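Local coordinates for protein 7,8-dihydro-6-hydroxymethylpterin pyrophosphokinase-dihydropteroate synthase (Plasmodium falciparum, PDB 6JWV) that probably makes a pterin diphosphate from hydroxymethyl-dihydropterin and ATP, then joins it to 4-aminobenzoate to give 7,8-dihydropteroate in folate biosynthesis, at residues 481-486 against 499-504; 573-578 against 601-606. The protein carries 1 engineered substitution. One frame throughout, in Å; residues are numbered along the deposited sequence.

Overall arrangement
The N-terminal part of the chain carries the antiparallel sheet of the pyrophosphokinase. The chain then enters the dihydropteroate synthase barrel, where both contacts lie. Contact 1 comes first. It closes a short loop in which strand 478-482 leads through helix 486-494 to strand 500-503. The chain goes on through strand 525-529 to strand 572-575, and contact 2 closes a second loop around helix 584-592. The two loops follow in series and neither nest nor cross. Contact 1 joins neighbouring strands, whereas contact 2 joins the two end strands and so shuts the barrel. Their centres are 14 Å apart, and both touch the bound pterin ligand XTZ.

Contact 1: residues 481-486 against 499-504; sequences IDTINY and DILNDI. With XTZ (4-{[(2-amino-4-oxo-3,4,7,8-tetrahydropteridin-6-yl)methyl]amino}-N-(1,3-thiazol-2-yl)benzenesulfonamide), chain C.
The D482 carboxylate and the N502 amide lie side by side and point the same way, their planes 46° apart. Together they meet the pterin of XTZ along the side that carries N8, N3 and N1. D482 OD2 accepts from XTZ N8 at 2.7 Å. N502 OD1 accepts from XTZ N1 at 2.8 Å, and N502 ND2 donates to XTZ N3 at 3.1 Å. With one bond accepted and one donated, the rotation of the amide is fixed. D430 takes a further bond from N502 ND2. I504 covers one face of the pterin, with I504 CG2 placed 3.6 Å from XTZ N3.

CG is opposite the backbone N in both polar residues (chi1 -172° in D482, 173° in N502), which sends both groups to the ligand from bridged positions. The backbones pair as parallel strands, I481 with L501 and D482 with N502. I481 N donates to I500 O, N502 N to I481 O, and T483 N to N502 O. Water 1 bridges the two segments at the strand ends: it donates to D482 OD1 and N502 O and accepts from I504 N.

Beyond the strand, T483 OG1 accepts from N485 N at 2.9 Å, an ST turn ahead of helix 486-494, and also bonds E448. T483 CG2 meets L501 CD1 at 3.7 Å, the two side chains crossing at about a right angle. I484 CG2 packs 3.9 Å from I504 CG1. It also lies across D503, whose OD1 is bonded to S505.

The segments include the C-terminal end of strand 478-482 and all of strand 500-503, the two strands of a beta-alpha-beta unit in the TIM barrel of dihydropteroate synthase. D482 and N502 form part of its pterin pocket, at the C-terminal ends of the strands.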
ATOM      1  N   ILE A 481      -8.064  16.337  25.578  1.00 12.79           N
ATOM      2  CA  ILE A 481      -9.435  16.282  26.148  1.00 12.73           C
ATOM      3  C   ILE A 481     -10.563  16.401  25.106  1.00 12.65           C
ATOM      4  O   ILE A 481     -10.665  17.386  24.394  1.00 12.55           O
ATOM      5  CB  ILE A 481      -9.634  17.266  27.338  1.00 12.67           C
ATOM      6  CG1 ILE A 481     -11.019  17.048  27.981  1.00 12.66           C
ATOM      7  CG2 ILE A 481      -9.360  18.708  26.907  1.00 12.57           C
ATOM      8  CD1 ILE A 481     -11.246  17.759  29.288  1.00 12.60           C
ATOM      9  N   ASP A 482     -11.398  15.371  25.040  1.00 13.31           N
ATOM     10  CA  ASP A 482     -12.566  15.302  24.166  1.00 13.71           C
ATOM     11  C   ASP A 482     -13.702  16.074  24.839  1.00 13.95           C
ATOM     12  O   ASP A 482     -14.393  15.568  25.700  1.00 14.05           O
ATOM     13  CB  ASP A 482     -12.938  13.835  23.958  1.00 14.32           C
ATOM     14  CG  ASP A 482     -14.020  13.618  22.920  1.00 15.30           C
ATOM     15  OD1 ASP A 482     -14.881  14.493  22.679  1.00 16.62           O
ATOM     16  OD2 ASP A 482     -14.045  12.516  22.346  1.00 15.95           O
ATOM     17  N   THR A 483     -13.868  17.324  24.445  1.00 14.59           N
ATOM     18  CA  THR A 483     -14.862  18.208  25.046  1.00 14.56           C
ATOM     19  C   THR A 483     -15.282  19.270  24.070  1.00 15.02           C
ATOM     20  O   THR A 483     -14.505  19.633  23.180  1.00 15.00           O
ATOM     21  CB  THR A 483     -14.385  18.884  26.356  1.00 14.15           C
ATOM     22  OG1 THR A 483     -15.427  19.742  26.829  1.00 14.34           O
ATOM     23  CG2 THR A 483     -13.115  19.709  26.181  1.00 13.60           C
ATOM     24  N   ILE A 484     -16.516  19.751  24.238  1.00 15.86           N
ATOM     25  CA  ILE A 484     -17.008  20.947  23.503  1.00 16.72           C
ATOM     26  C   ILE A 484     -17.398  22.065  24.460  1.00 17.59           C
ATOM     27  O   ILE A 484     -17.930  23.091  24.033  1.00 18.37           O
ATOM     28  CB  ILE A 484     -18.180  20.638  22.540  1.00 15.66           C
ATOM     29  CG1 ILE A 484     -19.430  20.184  23.316  1.00 15.05           C
ATOM     30  CG2 ILE A 484     -17.730  19.636  21.489  1.00 15.41           C
ATOM     31  CD1 ILE A 484     -20.715  20.180  22.525  1.00 14.57           C
ATOM     32  N   ASN A 485     -17.134  21.841  25.747  1.00 18.97           N
ATOM     33  CA  ASN A 485     -17.558  22.742  26.811  1.00 20.74           C
ATOM     34  C   ASN A 485     -16.397  23.639  27.131  1.00 18.82           C
ATOM     35  O   ASN A 485     -15.374  23.179  27.651  1.00 18.85           O
ATOM     36  CB  ASN A 485     -17.988  21.963  28.074  1.00 25.45           C
ATOM     37  CG  ASN A 485     -18.835  22.798  29.044  1.00 32.03           C
ATOM     38  OD1 ASN A 485     -19.063  24.006  28.841  1.00 39.07           O
ATOM     39  ND2 ASN A 485     -19.312  22.153  30.118  1.00 31.99           N
ATOM     40  N   TYR A 486     -16.565  24.915  26.787  1.00 16.76           N
ATOM     41  CA  TYR A 486     -15.703  26.002  27.226  1.00 15.22           C
ATOM     42  C   TYR A 486     -15.284  25.836  28.696  1.00 15.18           C
ATOM     43  O   TYR A 486     -14.085  25.820  28.990  1.00 15.14           O
ATOM     44  CB  TYR A 486     -16.420  27.339  27.010  1.00 13.88           C
ATOM     45  CG  TYR A 486     -15.595  28.579  27.301  1.00 13.43           C
ATOM     46  CD1 TYR A 486     -15.316  28.981  28.616  1.00 13.42           C
ATOM     47  CD2 TYR A 486     -15.119  29.379  26.260  1.00 13.20           C
ATOM     48  CE1 TYR A 486     -14.570  30.125  28.876  1.00 13.23           C
ATOM     49  CE2 TYR A 486     -14.387  30.532  26.515  1.00 13.07           C
ATOM     50  CZ  TYR A 486     -14.114  30.891  27.822  1.00 13.20           C
ATOM     51  OH  TYR A 486     -13.386  32.021  28.073  1.00 13.61           O
ATOM     52  N   ASP A 499      -3.005  19.044  26.864  1.00 17.33           N
ATOM     53  CA  ASP A 499      -2.257  19.658  25.761  1.00 16.82           C
ATOM     54  C   ASP A 499      -3.121  19.974  24.524  1.00 16.18           C
ATOM     55  O   ASP A 499      -2.893  20.985  23.864  1.00 16.57           O
ATOM     56  CB  ASP A 499      -1.074  18.780  25.359  1.00 16.93           C
ATOM     57  CG  ASP A 499      -0.244  18.324  26.555  1.00 17.34           C
ATOM     58  OD1 ASP A 499       0.288  19.190  27.272  1.00 17.52           O
ATOM     59  OD2 ASP A 499      -0.121  17.095  26.776  1.00 17.27           O
ATOM     60  N   ILE A 500      -4.112  19.131  24.229  1.00 14.76           N
ATOM     61  CA  ILE A 500      -4.891  19.236  22.995  1.00 13.67           C
ATOM     62  C   ILE A 500      -6.377  19.310  23.303  1.00 13.33           C
ATOM     63  O   ILE A 500      -6.850  18.628  24.212  1.00 13.63           O
ATOM     64  CB  ILE A 500      -4.623  18.029  22.048  1.00 13.61           C
ATOM     65  CG1 ILE A 500      -3.156  18.008  21.594  1.00 13.48           C
ATOM     66  CG2 ILE A 500      -5.553  18.043  20.832  1.00 13.42           C
ATOM     67  CD1 ILE A 500      -2.744  16.794  20.791  1.00 13.30           C
ATOM     68  N   LEU A 501      -7.099  20.124  22.529  1.00 12.51           N
ATOM     69  CA  LEU A 501      -8.546  20.106  22.502  1.00 12.04           C
ATOM     70  C   LEU A 501      -9.048  19.219  21.378  1.00 12.24           C
ATOM     71  O   LEU A 501      -8.786  19.505  20.219  1.00 12.61           O
ATOM     72  CB  LEU A 501      -9.078  21.527  22.291  1.00 11.89           C
ATOM     73  CG  LEU A 501     -10.579  21.743  22.060  1.00 11.44           C
ATOM     74  CD1 LEU A 501     -11.369  21.309  23.281  1.00 11.48           C
ATOM     75  CD2 LEU A 501     -10.835  23.200  21.734  1.00 11.36           C
ATOM     76  N   ASN A 502      -9.766  18.148  21.709  1.00 12.45           N
ATOM     77  CA  ASN A 502     -10.468  17.339  20.706  1.00 12.58           C
ATOM     78  C   ASN A 502     -11.924  17.800  20.700  1.00 12.85           C
ATOM     79  O   ASN A 502     -12.731  17.407  21.561  1.00 12.82           O
ATOM     80  CB  ASN A 502     -10.314  15.831  20.998  1.00 12.97           C
ATOM     81  CG  ASN A 502     -11.154  14.944  20.083  1.00 13.45           C
ATOM     82  OD1 ASN A 502     -11.578  15.341  18.997  1.00 14.15           O
ATOM     83  ND2 ASN A 502     -11.394  13.724  20.525  1.00 13.77           N
ATOM     84  N   ASP A 503     -12.230  18.686  19.749  1.00 12.98           N
ATOM     85  CA  ASP A 503     -13.553  19.303  19.614  1.00 12.81           C
ATOM     86  C   ASP A 503     -14.324  18.646  18.472  1.00 12.70           C
ATOM     87  O   ASP A 503     -14.041  18.883  17.286  1.00 12.96           O
ATOM     88  CB  ASP A 503     -13.429  20.815  19.384  1.00 12.96           C
ATOM     89  CG  ASP A 503     -14.763  21.566  19.588  1.00 13.57           C
ATOM     90  OD1 ASP A 503     -15.826  21.165  19.022  1.00 13.15           O
ATOM     91  OD2 ASP A 503     -14.737  22.594  20.309  1.00 13.74           O
ATOM     92  N   ILE A 504     -15.312  17.834  18.832  1.00 12.13           N
ATOM     93  CA  ILE A 504     -16.084  17.095  17.838  1.00 11.71           C
ATOM     94  C   ILE A 504     -17.038  17.961  17.001  1.00 11.94           C
ATOM     95  O   ILE A 504     -17.562  17.494  15.993  1.00 12.49           O
ATOM     96  CB  ILE A 504     -16.793  15.853  18.437  1.00 11.42           C
ATOM     97  CG1 ILE A 504     -17.712  16.237  19.611  1.00 11.14           C
ATOM     98  CG2 ILE A 504     -15.765  14.784  18.815  1.00 11.24           C
ATOM     99  CD1 ILE A 504     -18.831  15.251  19.869  1.00 10.78           C
TER
HETATM  100  O3  XTZ C 801     -14.111   9.606  15.584  1.00 15.07           O
HETATM  101  C16 XTZ C 801     -13.884  10.373  16.543  1.00 15.41           C
HETATM  102  N2  XTZ C 801     -13.018  11.389  16.409  1.00 14.72           N
HETATM  103  C3  XTZ C 801     -14.561  10.195  17.854  1.00 16.06           C
HETATM  104  N4  XTZ C 801     -15.465   9.214  18.104  1.00 17.88           N
HETATM  105  C4  XTZ C 801     -16.046   9.116  19.338  1.00 20.37           C
HETATM  106  C15 XTZ C 801     -15.726  10.068  20.468  1.00 17.83           C
HETATM  107  N8  XTZ C 801     -14.750  11.092  20.121  1.00 15.99           N
HETATM  108  C2  XTZ C 801     -14.186  11.175  18.915  1.00 15.74           C
HETATM  109  N3  XTZ C 801     -13.279  12.151  18.635  1.00 14.65           N
HETATM  110  C1  XTZ C 801     -12.725  12.244  17.404  1.00 14.43           C
HETATM  111  N1  XTZ C 801     -11.836  13.222  17.144  1.00 14.22           N
HETATM  112  C5  XTZ C 801     -17.052   8.034  19.651  1.00 25.84           C
HETATM  113  N5  XTZ C 801     -18.346   8.304  19.020  1.00 36.13           N
HETATM  114  C6  XTZ C 801     -19.018   7.372  18.272  1.00 42.93           C
HETATM  115  C14 XTZ C 801     -19.061   6.047  18.726  1.00 45.03           C
HETATM  116  C13 XTZ C 801     -19.726   5.089  17.984  1.00 49.98           C
HETATM  117  C9  XTZ C 801     -20.364   5.408  16.781  1.00 56.41           C
HETATM  118  C8  XTZ C 801     -20.341   6.739  16.317  1.00 49.53           C
HETATM  119  C7  XTZ C 801     -19.670   7.718  17.065  1.00 44.81           C
HETATM  120  S1  XTZ C 801     -21.127   4.227  15.994  1.00 67.09           S
HETATM  121  O1  XTZ C 801     -20.259   3.227  15.483  1.00 62.24           O
HETATM  122  O2  XTZ C 801     -21.801   4.790  14.852  1.00 67.48           O
HETATM  123  N6  XTZ C 801     -22.156   3.500  17.019  1.00 79.67           N
HETATM  124  C10 XTZ C 801     -21.855   2.548  17.968  1.00 92.64           C
HETATM  125  S2  XTZ C 801     -23.031   1.488  18.673  1.00104.71           S
HETATM  126  C12 XTZ C 801     -21.858   0.705  19.690  1.00101.59           C
HETATM  127  C11 XTZ C 801     -20.624   1.317  19.431  1.00100.26           C
HETATM  128  N7  XTZ C 801     -20.621   2.323  18.491  1.00 96.53           N
HETATM  129  O   HOH W   1     -15.538  17.118  21.788  1.00 10.57           O

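Contact 2: residues 573-578 against 601-606; sequences LFDIGL and PLFIGY. With XTZ (4-{[(2-amino-4-oxo-3,4,7,8-tetrahydropteridin-6-yl)methyl]amino}-N-(1,3-thiazol-2-yl)benzenesulfonamide), chain C.
The D575 carboxylate meets the pterin of XTZ at N1 and N2, and the F603 ring turns an edge to that carboxylate. D575 OD2 lies near the ring plane, 3.3 Å from F603 CD1. This oxygen is also gripped by two ligand donors: D575 OD2 accepts from XTZ N2 at 2.7 Å and from XTZ N1 at 2.8 Å. The other oxygen, D575 OD1, accepts from G577 N, which comes from above the carboxylate plane (52° out of it), to make an Asx turn, and also meets water 2. The extended first torsion of D575, with CG opposite the backbone N (chi1 -175°), carries the group from the strand to the ligand.

Water 2 sits between D575 OD1 and XTZ O3 and accepts from L578 N and G605 N. G605 O lies 3.3 Å from XTZ O3. Both are acceptors, and K609 NZ bonds G605 O, L578 O and also the ligand.

Behind the site the backbones meet in a single bridge between F574 and L602. F574 N donates to P601 O, and F603 N to F574 O. Strands 572-575 and 603-604 are the two ends of the eight-stranded parallel sheet, and their pairing closes the TIM barrel.

L573 crosses P601 at about a right angle, with L573 CD2 3.5 Å from P601 CB. I576 and I604 lie alongside each other and touch at I576 CD1 and I604 CG2, 4.0 Å apart. L578 runs beside Y606 in the same way, with L578 CD1 4.1 Å from Y606 CB. I604 CD1 meets the edge of the Y606 ring in its plane. The F574 ring stacks on Y600, while helix 584-592 covers L578 and I604.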
ATOM      1  N   LEU A 573      -5.586  19.862  13.491  1.00  9.21           N
ATOM      2  CA  LEU A 573      -5.739  18.476  13.025  1.00  9.56           C
ATOM      3  C   LEU A 573      -7.125  18.206  12.463  1.00  9.70           C
ATOM      4  O   LEU A 573      -8.135  18.592  13.066  1.00  9.51           O
ATOM      5  CB  LEU A 573      -5.447  17.507  14.171  1.00  9.70           C
ATOM      6  CG  LEU A 573      -4.042  17.610  14.756  1.00  9.76           C
ATOM      7  CD1 LEU A 573      -4.120  17.477  16.254  1.00  9.99           C
ATOM      8  CD2 LEU A 573      -3.162  16.533  14.162  1.00  9.81           C
ATOM      9  N   PHE A 574      -7.144  17.539  11.312  1.00 10.06           N
ATOM     10  CA  PHE A 574      -8.353  17.267  10.538  1.00 10.39           C
ATOM     11  C   PHE A 574      -8.859  15.916  10.957  1.00 10.46           C
ATOM     12  O   PHE A 574      -8.060  14.990  11.137  1.00 10.51           O
ATOM     13  CB  PHE A 574      -8.008  17.172   9.053  1.00 10.80           C
ATOM     14  CG  PHE A 574      -7.865  18.490   8.365  1.00 11.27           C
ATOM     15  CD1 PHE A 574      -6.826  19.371   8.695  1.00 11.79           C
ATOM     16  CD2 PHE A 574      -8.743  18.843   7.337  1.00 11.28           C
ATOM     17  CE1 PHE A 574      -6.702  20.596   8.038  1.00 12.02           C
ATOM     18  CE2 PHE A 574      -8.628  20.060   6.685  1.00 11.29           C
ATOM     19  CZ  PHE A 574      -7.615  20.942   7.037  1.00 11.77           C
ATOM     20  N   ASP A 575     -10.173  15.788  11.091  1.00 10.48           N
ATOM     21  CA  ASP A 575     -10.791  14.503  11.375  1.00 10.87           C
ATOM     22  C   ASP A 575     -12.141  14.439  10.672  1.00 11.30           C
ATOM     23  O   ASP A 575     -13.011  15.309  10.849  1.00 11.24           O
ATOM     24  CB  ASP A 575     -10.917  14.272  12.891  1.00 11.21           C
ATOM     25  CG  ASP A 575     -11.469  12.859  13.267  1.00 11.58           C
ATOM     26  OD1 ASP A 575     -11.943  12.092  12.380  1.00 11.43           O
ATOM     27  OD2 ASP A 575     -11.427  12.526  14.485  1.00 11.47           O
ATOM     28  N   ILE A 576     -12.295  13.390   9.872  1.00 11.72           N
ATOM     29  CA  ILE A 576     -13.481  13.158   9.034  1.00 12.06           C
ATOM     30  C   ILE A 576     -14.733  12.740   9.792  1.00 12.31           C
ATOM     31  O   ILE A 576     -15.805  12.684   9.198  1.00 12.65           O
ATOM     32  CB  ILE A 576     -13.206  12.074   7.969  1.00 12.16           C
ATOM     33  CG1 ILE A 576     -12.762  10.770   8.666  1.00 12.52           C
ATOM     34  CG2 ILE A 576     -12.220  12.610   6.936  1.00 11.79           C
ATOM     35  CD1 ILE A 576     -12.148   9.730   7.766  1.00 13.32           C
ATOM     36  N   GLY A 577     -14.591  12.410  11.074  1.00 12.40           N
ATOM     37  CA  GLY A 577     -15.709  11.978  11.894  1.00 12.92           C
ATOM     38  C   GLY A 577     -16.455  10.742  11.394  1.00 13.61           C
ATOM     39  O   GLY A 577     -17.678  10.786  11.181  1.00 14.53           O
ATOM     40  N   LEU A 578     -15.734   9.639  11.220  1.00 13.32           N
ATOM     41  CA  LEU A 578     -16.338   8.348  10.905  1.00 13.56           C
ATOM     42  C   LEU A 578     -17.487   7.995  11.860  1.00 14.16           C
ATOM     43  O   LEU A 578     -17.366   8.158  13.085  1.00 14.49           O
ATOM     44  CB  LEU A 578     -15.267   7.248  10.918  1.00 13.24           C
ATOM     45  CG  LEU A 578     -14.163   7.366   9.860  1.00 12.98           C
ATOM     46  CD1 LEU A 578     -13.128   6.294  10.117  1.00 13.21           C
ATOM     47  CD2 LEU A 578     -14.689   7.271   8.434  1.00 12.62           C
ATOM     48  N   PRO A 601      -2.444  17.349   8.573  1.00 11.59           N
ATOM     49  CA  PRO A 601      -2.382  16.489   9.763  1.00 11.02           C
ATOM     50  C   PRO A 601      -3.717  15.775   9.947  1.00 10.80           C
ATOM     51  O   PRO A 601      -4.763  16.428  10.012  1.00 11.09           O
ATOM     52  CB  PRO A 601      -2.118  17.473  10.908  1.00 10.75           C
ATOM     53  CG  PRO A 601      -1.590  18.699  10.269  1.00 10.85           C
ATOM     54  CD  PRO A 601      -2.239  18.767   8.921  1.00 11.31           C
ATOM     55  N   LEU A 602      -3.687  14.450  10.004  1.00 10.26           N
ATOM     56  CA  LEU A 602      -4.909  13.678   9.997  1.00 10.04           C
ATOM     57  C   LEU A 602      -5.105  12.831  11.263  1.00 10.30           C
ATOM     58  O   LEU A 602      -4.203  12.108  11.692  1.00 10.75           O
ATOM     59  CB  LEU A 602      -5.023  12.847   8.712  1.00  9.54           C
ATOM     60  CG  LEU A 602      -6.259  11.954   8.524  1.00  9.38           C
ATOM     61  CD1 LEU A 602      -7.547  12.749   8.348  1.00  9.17           C
ATOM     62  CD2 LEU A 602      -6.060  11.010   7.354  1.00  9.21           C
ATOM     63  N   PHE A 603      -6.302  12.930  11.838  1.00 10.26           N
ATOM     64  CA  PHE A 603      -6.690  12.238  13.059  1.00 10.27           C
ATOM     65  C   PHE A 603      -7.948  11.462  12.667  1.00 10.87           C
ATOM     66  O   PHE A 603      -8.850  12.031  12.071  1.00 11.15           O
ATOM     67  CB  PHE A 603      -7.000  13.314  14.101  1.00  9.65           C
ATOM     68  CG  PHE A 603      -7.274  12.811  15.497  1.00  9.32           C
ATOM     69  CD1 PHE A 603      -8.484  12.185  15.824  1.00  9.28           C
ATOM     70  CD2 PHE A 603      -6.366  13.060  16.520  1.00  9.13           C
ATOM     71  CE1 PHE A 603      -8.759  11.776  17.132  1.00  9.09           C
ATOM     72  CE2 PHE A 603      -6.637  12.656  17.830  1.00  9.15           C
ATOM     73  CZ  PHE A 603      -7.837  12.008  18.134  1.00  9.05           C
ATOM     74  N   ILE A 604      -7.991  10.156  12.923  1.00 11.47           N
ATOM     75  CA  ILE A 604      -9.222   9.368  12.664  1.00 11.94           C
ATOM     76  C   ILE A 604      -9.546   8.430  13.833  1.00 12.20           C
ATOM     77  O   ILE A 604      -8.636   7.889  14.466  1.00 12.37           O
ATOM     78  CB  ILE A 604      -9.195   8.577  11.318  1.00 12.10           C
ATOM     79  CG1 ILE A 604      -8.174   7.427  11.337  1.00 12.02           C
ATOM     80  CG2 ILE A 604      -8.950   9.504  10.121  1.00 12.22           C
ATOM     81  CD1 ILE A 604      -8.418   6.378  10.275  1.00 12.03           C
ATOM     82  N   GLY A 605     -10.833   8.262  14.117  1.00 12.16           N
ATOM     83  CA  GLY A 605     -11.293   7.331  15.125  1.00 12.47           C
ATOM     84  C   GLY A 605     -12.259   6.338  14.520  1.00 13.07           C
ATOM     85  O   GLY A 605     -13.400   6.683  14.231  1.00 13.48           O
ATOM     86  N   TYR A 606     -11.799   5.110  14.307  1.00 13.41           N
ATOM     87  CA  TYR A 606     -12.624   4.049  13.728  1.00 14.03           C
ATOM     88  C   TYR A 606     -13.035   3.042  14.794  1.00 14.89           C
ATOM     89  O   TYR A 606     -13.943   2.232  14.567  1.00 14.91           O
ATOM     90  CB  TYR A 606     -11.866   3.308  12.615  1.00 14.03           C
ATOM     91  CG  TYR A 606     -10.496   2.796  13.041  1.00 14.06           C
ATOM     92  CD1 TYR A 606     -10.358   1.631  13.815  1.00 13.75           C
ATOM     93  CD2 TYR A 606      -9.327   3.491  12.674  1.00 14.10           C
ATOM     94  CE1 TYR A 606      -9.105   1.189  14.231  1.00 13.71           C
ATOM     95  CE2 TYR A 606      -8.068   3.038  13.065  1.00 14.02           C
ATOM     96  CZ  TYR A 606      -7.961   1.888  13.839  1.00 13.75           C
ATOM     97  OH  TYR A 606      -6.715   1.460  14.219  1.00 13.24           O
TER
HETATM   98  O3  XTZ C 801     -14.111   9.606  15.584  1.00 15.07           O
HETATM   99  C16 XTZ C 801     -13.884  10.373  16.543  1.00 15.41           C
HETATM  100  N2  XTZ C 801     -13.018  11.389  16.409  1.00 14.72           N
HETATM  101  C3  XTZ C 801     -14.561  10.195  17.854  1.00 16.06           C
HETATM  102  N4  XTZ C 801     -15.465   9.214  18.104  1.00 17.88           N
HETATM  103  C4  XTZ C 801     -16.046   9.116  19.338  1.00 20.37           C
HETATM  104  C15 XTZ C 801     -15.726  10.068  20.468  1.00 17.83           C
HETATM  105  N8  XTZ C 801     -14.750  11.092  20.121  1.00 15.99           N
HETATM  106  C2  XTZ C 801     -14.186  11.175  18.915  1.00 15.74           C
HETATM  107  N3  XTZ C 801     -13.279  12.151  18.635  1.00 14.65           N
HETATM  108  C1  XTZ C 801     -12.725  12.244  17.404  1.00 14.43           C
HETATM  109  N1  XTZ C 801     -11.836  13.222  17.144  1.00 14.22           N
HETATM  110  C5  XTZ C 801     -17.052   8.034  19.651  1.00 25.84           C
HETATM  111  N5  XTZ C 801     -18.346   8.304  19.020  1.00 36.13           N
HETATM  112  C6  XTZ C 801     -19.018   7.372  18.272  1.00 42.93           C
HETATM  113  C14 XTZ C 801     -19.061   6.047  18.726  1.00 45.03           C
HETATM  114  C13 XTZ C 801     -19.726   5.089  17.984  1.00 49.98           C
HETATM  115  C9  XTZ C 801     -20.364   5.408  16.781  1.00 56.41           C
HETATM  116  C8  XTZ C 801     -20.341   6.739  16.317  1.00 49.53           C
HETATM  117  C7  XTZ C 801     -19.670   7.718  17.065  1.00 44.81           C
HETATM  118  S1  XTZ C 801     -21.127   4.227  15.994  1.00 67.09           S
HETATM  119  O1  XTZ C 801     -20.259   3.227  15.483  1.00 62.24           O
HETATM  120  O2  XTZ C 801     -21.801   4.790  14.852  1.00 67.48           O
HETATM  121  N6  XTZ C 801     -22.156   3.500  17.019  1.00 79.67           N
HETATM  122  C10 XTZ C 801     -21.855   2.548  17.968  1.00 92.64           C
HETATM  123  S2  XTZ C 801     -23.031   1.488  18.673  1.00104.71           S
HETATM  124  C12 XTZ C 801     -21.858   0.705  19.690  1.00101.59           C
HETATM  125  C11 XTZ C 801     -20.624   1.317  19.431  1.00100.26           C
HETATM  126  N7  XTZ C 801     -20.621   2.323  18.491  1.00 96.53           N
HETATM  127  O   HOH W   2     -13.261   9.831  12.959  1.00  9.72           O